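Local coordinates for fatty acid-binding protein TM_1468 (Thermotoga maritima, PDB 1VPV) that binds long-chain fatty acids such as palmitate and may take part in lipid transport or fatty acid metabolism, at residues Glu81-Arg86 with Ser108-Ser113; Ala172-Ser177 with Thr282-Gly287; Val203-His206 with Glu211-Pro214. All coordinates share one frame; numbering follows the deposited sequence.

How the contacts relate
The bound palmitate ties the three contacts together. Contact 1 (81-86 with 108-113) holds its carboxylate end through Ser-108, and contact 2 (172-177 with 282-287) lines its alkyl chain with Phe-174, His-283, Val-284 and Ala-172. These two lie in series along the sequence, with centres about 25 Å and nearest atoms about 8 Å apart; they do not touch, and the palmitate, which meets both, bridges them. Contact 3 (203-206 with 211-214) is nested within the loop that contact 2 closes, with centres about 10 Å apart. Strands 170-176 and 201-208 are neighbours in one sheet: Leu-205 N lies 2.8 Å from Phe-174 O, a probable hydrogen bond, and Leu-212 of contact 3 also touches the palmitate.

Contact 1: Glu81-Arg86 with Ser108-Ser113; sequences EDFKKR and SGTYNS. With PLM (palmitic acid), chain D.
A chi1 of -59° splits the branches of Thr-110: the methyl CG2 stands anti to the backbone N and reaches Phe-83, while OG1 lies beside that N and turns to Ser-108. The methyl arrives at the edge of the Phe-83 ring, in its plane, with CG2 3.8 Å from CZ, and the two side chains cross at about a right angle. Further round the ring, Ser-113 CB comes within 3.7 Å of Phe-83 CD2, and the carbonyl O of Thr-110 lies at the same distance from Phe-83 CE2, both approaching obliquely. One ring from helix 80-92 thus rests on the first turn of helix 110-118; Ile-38 and Ala-117 add to its surroundings. Of the Ser-113 side chain it is CB that meets the ring; the hydroxyl is hydrogen-bonded to Pro-78 O.

On the far side of Thr-110, the buried Ser-108 OG is gripped three times. It accepts from Thr-110 OG1 at 2.8 Å and from Thr-110 N at 3.2 Å (N-H...O 154°), and it donates to palmitate O1 over a very short 2.5 Å. The palmitate is also hydrogen-bonded to Thr-75 OG1. With an alanine in place of Ser-108, the carboxylate would probably lose its serine partner, and both Thr-110 donors their acceptor. The bond from Thr-110 N back to the hydroxyl two residues earlier is an ST turn; it leads into helix 110-118, whose N-cap is Gly-109, and here it forms part of the fatty-acid head-group site of this DegV protein.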
loop_
_atom_site.group_PDB
_atom_site.type_symbol
_atom_site.label_atom_id
_atom_site.label_comp_id
_atom_site.label_asym_id
_atom_site.label_seq_id
_atom_site.Cartn_x
_atom_site.Cartn_y
_atom_site.Cartn_z
ATOM N N GLU A 81 -12.384 -10.145 14.950
ATOM C CA GLU A 81 -12.776 -11.507 14.587
ATOM C C GLU A 81 -12.214 -11.943 13.228
ATOM O O GLU A 81 -11.763 -13.081 13.087
ATOM C CB GLU A 81 -14.312 -11.623 14.585
ATOM C CG GLU A 81 -14.868 -13.006 14.322
ATOM N N ASP A 82 -12.264 -11.058 12.231
ATOM C CA ASP A 82 -11.748 -11.357 10.885
ATOM C C ASP A 82 -10.269 -11.723 10.983
ATOM O O ASP A 82 -9.791 -12.634 10.292
ATOM C CB ASP A 82 -11.862 -10.138 9.971
ATOM C CG ASP A 82 -13.289 -9.878 9.469
ATOM O OD1 ASP A 82 -14.168 -10.735 9.594
ATOM O OD2 ASP A 82 -13.533 -8.807 8.877
ATOM N N PHE A 83 -9.541 -10.984 11.819
ATOM C CA PHE A 83 -8.145 -11.300 12.100
ATOM C C PHE A 83 -7.961 -12.647 12.839
ATOM O O PHE A 83 -7.060 -13.427 12.452
ATOM C CB PHE A 83 -7.442 -10.168 12.861
ATOM C CG PHE A 83 -6.895 -9.078 11.961
ATOM C CD1 PHE A 83 -5.753 -9.290 11.221
ATOM C CD2 PHE A 83 -7.527 -7.834 11.875
ATOM C CE1 PHE A 83 -5.258 -8.294 10.351
ATOM C CE2 PHE A 83 -7.030 -6.830 11.052
ATOM C CZ PHE A 83 -5.892 -7.054 10.284
ATOM N N LYS A 84 -8.751 -12.878 13.903
ATOM C CA LYS A 84 -8.704 -14.134 14.660
ATOM C C LYS A 84 -8.868 -15.327 13.730
ATOM O O LYS A 84 -8.110 -16.283 13.802
ATOM C CB LYS A 84 -9.836 -14.231 15.697
ATOM C CG LYS A 84 -9.487 -13.879 17.114
ATOM C CD LYS A 84 -10.592 -14.324 18.090
ATOM C CE LYS A 84 -10.674 -15.867 18.256
ATOM N NZ LYS A 84 -11.563 -16.322 19.388
ATOM N N LYS A 85 -9.879 -15.275 12.874
ATOM C CA LYS A 85 -10.170 -16.408 11.991
ATOM C C LYS A 85 -8.989 -16.729 11.079
ATOM O O LYS A 85 -8.591 -17.884 10.989
ATOM C CB LYS A 85 -11.477 -16.200 11.209
ATOM C CG LYS A 85 -12.721 -16.277 12.119
ATOM C CD LYS A 85 -14.053 -16.181 11.370
ATOM N N ARG A 86 -8.418 -15.723 10.436
ATOM C CA ARG A 86 -7.201 -15.922 9.643
ATOM C C ARG A 86 -6.053 -16.522 10.470
ATOM O O ARG A 86 -5.422 -17.500 10.028
ATOM C CB ARG A 86 -6.712 -14.620 8.984
ATOM C CG ARG A 86 -7.679 -13.975 8.013
ATOM C CD ARG A 86 -7.242 -14.090 6.562
ATOM N NE ARG A 86 -8.301 -13.630 5.644
ATOM C CZ ARG A 86 -8.190 -13.572 4.321
ATOM N NH1 ARG A 86 -7.070 -13.929 3.722
ATOM N NH2 ARG A 86 -9.200 -13.138 3.591
ATOM N N SER A 108 -5.881 4.321 10.013
ATOM C CA SER A 108 -6.855 3.238 10.088
ATOM C C SER A 108 -6.691 2.475 11.376
ATOM O O SER A 108 -5.567 2.367 11.898
ATOM C CB SER A 108 -6.650 2.281 8.877
ATOM O OG SER A 108 -7.510 1.152 8.884
ATOM N N GLY A 109 -7.804 1.949 11.882
ATOM C CA GLY A 109 -7.800 1.029 13.064
ATOM C C GLY A 109 -7.443 -0.427 12.714
ATOM O O GLY A 109 -7.550 -1.329 13.539
ATOM N N THR A 110 -6.997 -0.663 11.479
ATOM C CA THR A 110 -6.600 -2.005 11.102
ATOM C C THR A 110 -5.518 -2.560 12.036
ATOM O O THR A 110 -5.624 -3.694 12.523
ATOM C CB THR A 110 -6.147 -2.037 9.645
ATOM O OG1 THR A 110 -7.238 -1.598 8.825
ATOM C CG2 THR A 110 -5.764 -3.448 9.242
ATOM N N TYR A 111 -4.503 -1.749 12.305
ATOM C CA TYR A 111 -3.448 -2.134 13.225
ATOM C C TYR A 111 -4.024 -2.478 14.583
ATOM O O TYR A 111 -3.614 -3.477 15.200
ATOM C CB TYR A 111 -2.387 -1.033 13.343
ATOM C CG TYR A 111 -1.384 -1.265 14.438
ATOM C CD1 TYR A 111 -0.260 -2.038 14.222
ATOM C CD2 TYR A 111 -1.562 -0.706 15.708
ATOM C CE1 TYR A 111 0.663 -2.255 15.237
ATOM C CE2 TYR A 111 -0.652 -0.923 16.728
ATOM C CZ TYR A 111 0.458 -1.700 16.476
ATOM O OH TYR A 111 1.368 -1.921 17.472
ATOM N N ASN A 112 -4.987 -1.687 15.055
ATOM C CA ASN A 112 -5.582 -1.975 16.348
ATOM C C ASN A 112 -6.264 -3.330 16.362
ATOM O O ASN A 112 -6.015 -4.111 17.274
ATOM C CB ASN A 112 -6.512 -0.857 16.826
ATOM C CG ASN A 112 -5.735 0.319 17.442
ATOM O OD1 ASN A 112 -4.513 0.233 17.655
ATOM N ND2 ASN A 112 -6.435 1.420 17.721
ATOM N N SER A 113 -7.069 -3.614 15.339
ATOM C CA SER A 113 -7.797 -4.877 15.245
ATOM C C SER A 113 -6.848 -6.073 15.259
ATOM O O SER A 113 -7.043 -7.050 16.013
ATOM C CB SER A 113 -8.628 -4.931 13.978
ATOM O OG SER A 113 -9.802 -4.205 14.116
HETATM C C1 PLM D . -10.155 2.044 6.875
HETATM O O1 PLM D . -9.776 1.656 8.019
HETATM O O2 PLM D . -11.371 2.337 6.638
HETATM C C2 PLM D . -9.117 2.126 5.779
HETATM C C3 PLM D . -8.682 3.557 5.538
HETATM C C4 PLM D . -7.748 3.621 4.336
HETATM C C5 PLM D . -7.384 5.079 4.070
HETATM C C6 PLM D . -6.464 5.230 2.886
HETATM C C7 PLM D . -6.041 6.673 2.654
HETATM C C8 PLM D . -5.467 6.859 1.252
HETATM C C9 PLM D . -4.070 6.288 1.141
HETATM C CA PLM D . -3.522 6.390 -0.268
HETATM C CB PLM D . -2.065 5.953 -0.309
HETATM C CC PLM D . -1.607 5.773 -1.753
HETATM C CD PLM D . -0.093 5.494 -1.857
HETATM C CE PLM D . 0.326 5.096 -3.261
HETATM C CF PLM D . 1.836 4.998 -3.417
HETATM C CG PLM D . 2.390 3.646 -2.960
#

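Contact 2: Ala172-Ser177 with Thr282-Gly287; sequences AIFYVS and THVGPG. With PLM (palmitic acid), chain D.
Phe-174 and Val-284 meet at an oblique angle, the CG1 methyl of the valine lying 3.7 Å from CE2 of the ring without sitting squarely over its face or at its edge. The ring's face is used for the ligand: palmitate CC lies above the middle of one face, 3.7 Å from the plane. A chi1 of 67° sets Phe-174 CG between the backbone N and the carbonyl carbon, which turns the ring face to the alkyl chain. The Val-284 methyl serves both neighbours, since CG1 is also 3.7 Å from palmitate CA.

Val-176 approaches Val-284 differently, with the two side chains crossing at about a right angle. Its CG1 methyl touches Val-284 CB at 3.9 Å and comes still nearer the backbone, 3.3 Å from Val-284 O. In the fold, this sets the C-terminal end of helix 278-284 against strand 170-176, an inner strand of a mixed six-stranded sheet. The chain then enters strand 289-295, which runs antiparallel beside 170-176. Gly-285 (phi 92°) leaves the helix with backbone angles that call for glycine, and so does Gly-287 (phi 100°), where a CB would in addition come close to Ser-177 OG.

Nearer the carboxylate, His-283 lays its imidazole flat against the lipid, with palmitate C5 over the centre of one face, 3.6 Å above the plane. Its NE2 is hydrogen-bonded to Thr-75 OG1, which itself bonds the palmitate, so the histidine is well placed to orient that threonine. At the far end of the lipid, Ala-172 CB meets the terminal methyl CG of palmitate at 3.8 Å.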
loop_
_atom_site.group_PDB
_atom_site.type_symbol
_atom_site.label_atom_id
_atom_site.label_comp_id
_atom_site.label_asym_id
_atom_site.label_seq_id
_atom_site.Cartn_x
_atom_site.Cartn_y
_atom_site.Cartn_z
ATOM N N ALA A 172 6.074 6.117 -0.089
ATOM C CA ALA A 172 4.823 6.119 -0.868
ATOM C C ALA A 172 4.581 7.545 -1.375
ATOM O O ALA A 172 4.505 8.498 -0.576
ATOM C CB ALA A 172 3.682 5.651 -0.016
ATOM N N ILE A 173 4.526 7.682 -2.699
ATOM C CA ILE A 173 4.483 8.973 -3.406
ATOM C C ILE A 173 3.482 8.832 -4.579
ATOM O O ILE A 173 3.566 7.886 -5.368
ATOM C CB ILE A 173 5.889 9.346 -3.919
ATOM C CG1 ILE A 173 6.870 9.454 -2.729
ATOM C CG2 ILE A 173 5.865 10.645 -4.727
ATOM C CD1 ILE A 173 8.326 9.664 -3.109
ATOM N N PHE A 174 2.523 9.747 -4.692
ATOM C CA PHE A 174 1.433 9.568 -5.680
ATOM C C PHE A 174 0.750 10.885 -6.013
ATOM O O PHE A 174 0.943 11.900 -5.314
ATOM C CB PHE A 174 0.390 8.524 -5.180
ATOM C CG PHE A 174 -0.411 8.959 -3.965
ATOM C CD1 PHE A 174 0.176 9.007 -2.689
ATOM C CD2 PHE A 174 -1.754 9.297 -4.090
ATOM C CE1 PHE A 174 -0.580 9.382 -1.532
ATOM C CE2 PHE A 174 -2.510 9.663 -2.983
ATOM C CZ PHE A 174 -1.916 9.721 -1.682
ATOM N N TYR A 175 -0.021 10.873 -7.100
ATOM C CA TYR A 175 -0.857 12.033 -7.459
ATOM C C TYR A 175 -2.245 11.609 -7.807
ATOM O O TYR A 175 -2.457 10.529 -8.381
ATOM C CB TYR A 175 -0.268 12.864 -8.585
ATOM C CG TYR A 175 -0.257 12.265 -10.005
ATOM C CD1 TYR A 175 -1.426 12.171 -10.770
ATOM C CD2 TYR A 175 0.930 11.880 -10.606
ATOM C CE1 TYR A 175 -1.419 11.657 -12.036
ATOM C CE2 TYR A 175 0.950 11.370 -11.912
ATOM C CZ TYR A 175 -0.217 11.284 -12.607
ATOM O OH TYR A 175 -0.196 10.802 -13.872
ATOM N N VAL A 176 -3.191 12.473 -7.444
ATOM C CA VAL A 176 -4.591 12.313 -7.770
ATOM C C VAL A 176 -4.989 13.467 -8.683
ATOM O O VAL A 176 -4.302 14.489 -8.737
ATOM C CB VAL A 176 -5.467 12.314 -6.485
ATOM C CG1 VAL A 176 -5.095 11.143 -5.589
ATOM C CG2 VAL A 176 -5.350 13.634 -5.741
ATOM N N SER A 177 -6.095 13.313 -9.396
ATOM C CA SER A 177 -6.591 14.386 -10.240
ATOM C C SER A 177 -7.809 15.095 -9.642
ATOM O O SER A 177 -8.152 16.212 -10.058
ATOM C CB SER A 177 -6.917 13.860 -11.631
ATOM O OG SER A 177 -7.977 12.914 -11.524
ATOM N N THR A 282 -11.187 4.043 -3.332
ATOM C CA THR A 282 -12.327 4.753 -2.780
ATOM C C THR A 282 -11.847 6.080 -2.245
ATOM O O THR A 282 -12.523 7.107 -2.423
ATOM C CB THR A 282 -13.031 3.905 -1.701
ATOM O OG1 THR A 282 -13.809 2.855 -2.339
ATOM C CG2 THR A 282 -13.941 4.785 -0.822
ATOM N N HIS A 283 -10.655 6.066 -1.646
ATOM C CA HIS A 283 -10.083 7.256 -1.033
ATOM C C HIS A 283 -9.345 8.136 -2.017
ATOM O O HIS A 283 -9.319 9.338 -1.806
ATOM C CB HIS A 283 -9.109 6.890 0.089
ATOM C CG HIS A 283 -9.786 6.501 1.340
ATOM N ND1 HIS A 283 -10.026 7.402 2.350
ATOM C CD2 HIS A 283 -10.308 5.317 1.743
ATOM C CE1 HIS A 283 -10.680 6.788 3.326
ATOM N NE2 HIS A 283 -10.834 5.516 2.994
ATOM N N VAL A 284 -8.714 7.567 -3.049
ATOM C CA VAL A 284 -7.857 8.399 -3.917
ATOM C C VAL A 284 -8.545 8.855 -5.162
ATOM O O VAL A 284 -8.207 9.915 -5.711
ATOM C CB VAL A 284 -6.482 7.754 -4.310
ATOM C CG1 VAL A 284 -5.583 7.655 -3.104
ATOM C CG2 VAL A 284 -6.652 6.411 -4.953
ATOM N N GLY A 285 -9.502 8.042 -5.606
ATOM C CA GLY A 285 -10.274 8.325 -6.808
ATOM C C GLY A 285 -9.640 7.693 -8.046
ATOM O O GLY A 285 -8.414 7.540 -8.121
ATOM N N PRO A 286 -10.464 7.336 -9.031
ATOM C CA PRO A 286 -9.940 6.712 -10.235
ATOM C C PRO A 286 -9.059 7.703 -10.956
ATOM O O PRO A 286 -9.276 8.908 -10.810
ATOM C CB PRO A 286 -11.196 6.424 -11.085
ATOM C CG PRO A 286 -12.358 6.592 -10.172
ATOM C CD PRO A 286 -11.925 7.510 -9.076
ATOM N N GLY A 287 -8.082 7.184 -11.716
ATOM C CA GLY A 287 -7.097 8.004 -12.412
ATOM C C GLY A 287 -5.765 8.073 -11.675
ATOM O O GLY A 287 -4.746 8.300 -12.291
HETATM C C1 PLM D . -10.155 2.044 6.875
HETATM O O1 PLM D . -9.776 1.656 8.019
HETATM O O2 PLM D . -11.371 2.337 6.638
HETATM C C2 PLM D . -9.117 2.126 5.779
HETATM C C3 PLM D . -8.682 3.557 5.538
HETATM C C4 PLM D . -7.748 3.621 4.336
HETATM C C5 PLM D . -7.384 5.079 4.070
HETATM C C6 PLM D . -6.464 5.230 2.886
HETATM C C7 PLM D . -6.041 6.673 2.654
HETATM C C8 PLM D . -5.467 6.859 1.252
HETATM C C9 PLM D . -4.070 6.288 1.141
HETATM C CA PLM D . -3.522 6.390 -0.268
HETATM C CB PLM D . -2.065 5.953 -0.309
HETATM C CC PLM D . -1.607 5.773 -1.753
HETATM C CD PLM D . -0.093 5.494 -1.857
HETATM C CE PLM D . 0.326 5.096 -3.261
HETATM C CF PLM D . 1.836 4.998 -3.417
HETATM C CG PLM D . 2.390 3.646 -2.960
#

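Contact 3: Val203-His206 with Glu211-Pro214; sequences VCLH and ELIP
His-206 and Ile-213 form the hydrogen-bonded pair of this antiparallel ladder. Ile-213 N donates to His-206 O at 2.9 Å, almost in line with the carbonyl bond, whereas His-206 N reaches Ile-213 O at 3.0 Å from a position tilted 34° off the carbonyl plane. A chi1 of 65° folds the imidazole toward strand 211-214, where CD2 approaches Ile-213 O at 3.4 Å and NE2 lies 3.8 Å from Ile-213 CB.

Next along the ladder, Leu-205 and Pro-214 make a non-hydrogen-bonded pair, a position where the missing N-H of proline costs no bond across to strand 203-206. Here CA-H...O contacts join the backbones: Pro-214 CA to Cys-204 O at 3.3 Å, and Leu-205 CA to Ile-213 O at 3.2 Å. Leu-205 CG also packs on Pro-214 CA at 3.7 Å. Together the segments belong to the beta hairpin 201-208/211-219, whose second strand is outermost in its sheet.

Beyond the hairpin, Phe-174 backs both Leu-205 and Leu-212, Leu-182 touches the same two leucines, and Leu-212 also touches the bound palmitate. The His-206 imidazole meets the Tyr-215 ring with their planes at about 90°. Glu-211 OE2 forms a salt bridge with Lys-106 NZ.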
loop_
_atom_site.group_PDB
_atom_site.type_symbol
_atom_site.label_atom_id
_atom_site.label_comp_id
_atom_site.label_asym_id
_atom_site.label_seq_id
_atom_site.Cartn_x
_atom_site.Cartn_y
_atom_site.Cartn_z
ATOM N N VAL A 203 -2.717 16.806 -7.812
ATOM C CA VAL A 203 -2.254 17.082 -6.470
ATOM C C VAL A 203 -1.334 15.957 -6.091
ATOM O O VAL A 203 -1.738 14.787 -6.154
ATOM C CB VAL A 203 -3.444 17.096 -5.496
ATOM C CG1 VAL A 203 -2.996 17.203 -4.024
ATOM C CG2 VAL A 203 -4.328 18.265 -5.841
ATOM N N CYS A 204 -0.118 16.318 -5.681
ATOM C CA CYS A 204 0.912 15.358 -5.304
ATOM C C CYS A 204 0.988 15.174 -3.807
ATOM O O CYS A 204 1.101 16.135 -3.058
ATOM C CB CYS A 204 2.284 15.799 -5.836
ATOM S SG CYS A 204 2.330 16.154 -7.637
ATOM N N LEU A 205 0.973 13.921 -3.376
ATOM C CA LEU A 205 1.097 13.612 -1.979
ATOM C C LEU A 205 2.211 12.606 -1.729
ATOM O O LEU A 205 2.679 11.912 -2.655
ATOM C CB LEU A 205 -0.224 13.067 -1.421
ATOM C CG LEU A 205 -1.492 13.936 -1.581
ATOM C CD1 LEU A 205 -2.203 13.710 -2.916
ATOM C CD2 LEU A 205 -2.462 13.646 -0.484
ATOM N N HIS A 206 2.641 12.550 -0.470
ATOM C CA HIS A 206 3.453 11.446 0.033
ATOM C C HIS A 206 3.032 11.149 1.444
ATOM O O HIS A 206 2.173 11.822 2.009
ATOM C CB HIS A 206 4.951 11.747 -0.022
ATOM C CG HIS A 206 5.381 12.860 0.881
ATOM N ND1 HIS A 206 6.431 12.734 1.761
ATOM C CD2 HIS A 206 4.904 14.120 1.045
ATOM C CE1 HIS A 206 6.585 13.868 2.425
ATOM N NE2 HIS A 206 5.675 14.728 2.005
ATOM N N GLU A 211 1.404 9.754 8.021
ATOM C CA GLU A 211 0.346 10.665 7.598
ATOM C C GLU A 211 0.392 11.057 6.123
ATOM O O GLU A 211 1.476 11.053 5.503
ATOM C CB GLU A 211 0.422 11.918 8.458
ATOM C CG GLU A 211 0.006 11.686 9.891
ATOM C CD GLU A 211 0.402 12.825 10.784
ATOM O OE1 GLU A 211 0.467 13.975 10.291
ATOM O OE2 GLU A 211 0.671 12.566 11.977
ATOM N N LEU A 212 -0.769 11.444 5.573
ATOM C CA LEU A 212 -0.846 11.899 4.168
ATOM C C LEU A 212 -0.576 13.378 4.043
ATOM O O LEU A 212 -1.263 14.175 4.647
ATOM C CB LEU A 212 -2.221 11.670 3.558
ATOM C CG LEU A 212 -2.486 10.350 2.911
ATOM C CD1 LEU A 212 -3.941 10.368 2.320
ATOM C CD2 LEU A 212 -1.414 10.090 1.843
ATOM N N ILE A 213 0.403 13.731 3.228
ATOM C CA ILE A 213 0.824 15.095 3.098
ATOM C C ILE A 213 0.811 15.537 1.630
ATOM O O ILE A 213 1.659 15.113 0.843
ATOM C CB ILE A 213 2.236 15.253 3.639
ATOM C CG1 ILE A 213 2.372 14.508 4.982
ATOM C CG2 ILE A 213 2.625 16.777 3.717
ATOM C CD1 ILE A 213 1.569 15.078 6.126
ATOM N N PRO A 214 -0.133 16.414 1.266
ATOM C CA PRO A 214 -0.074 17.036 -0.068
ATOM C C PRO A 214 1.105 17.968 -0.054
ATOM O O PRO A 214 1.283 18.688 0.919
ATOM C CB PRO A 214 -1.372 17.857 -0.182
ATOM C CG PRO A 214 -2.148 17.635 1.080
ATOM C CD PRO A 214 -1.250 16.909 2.088
#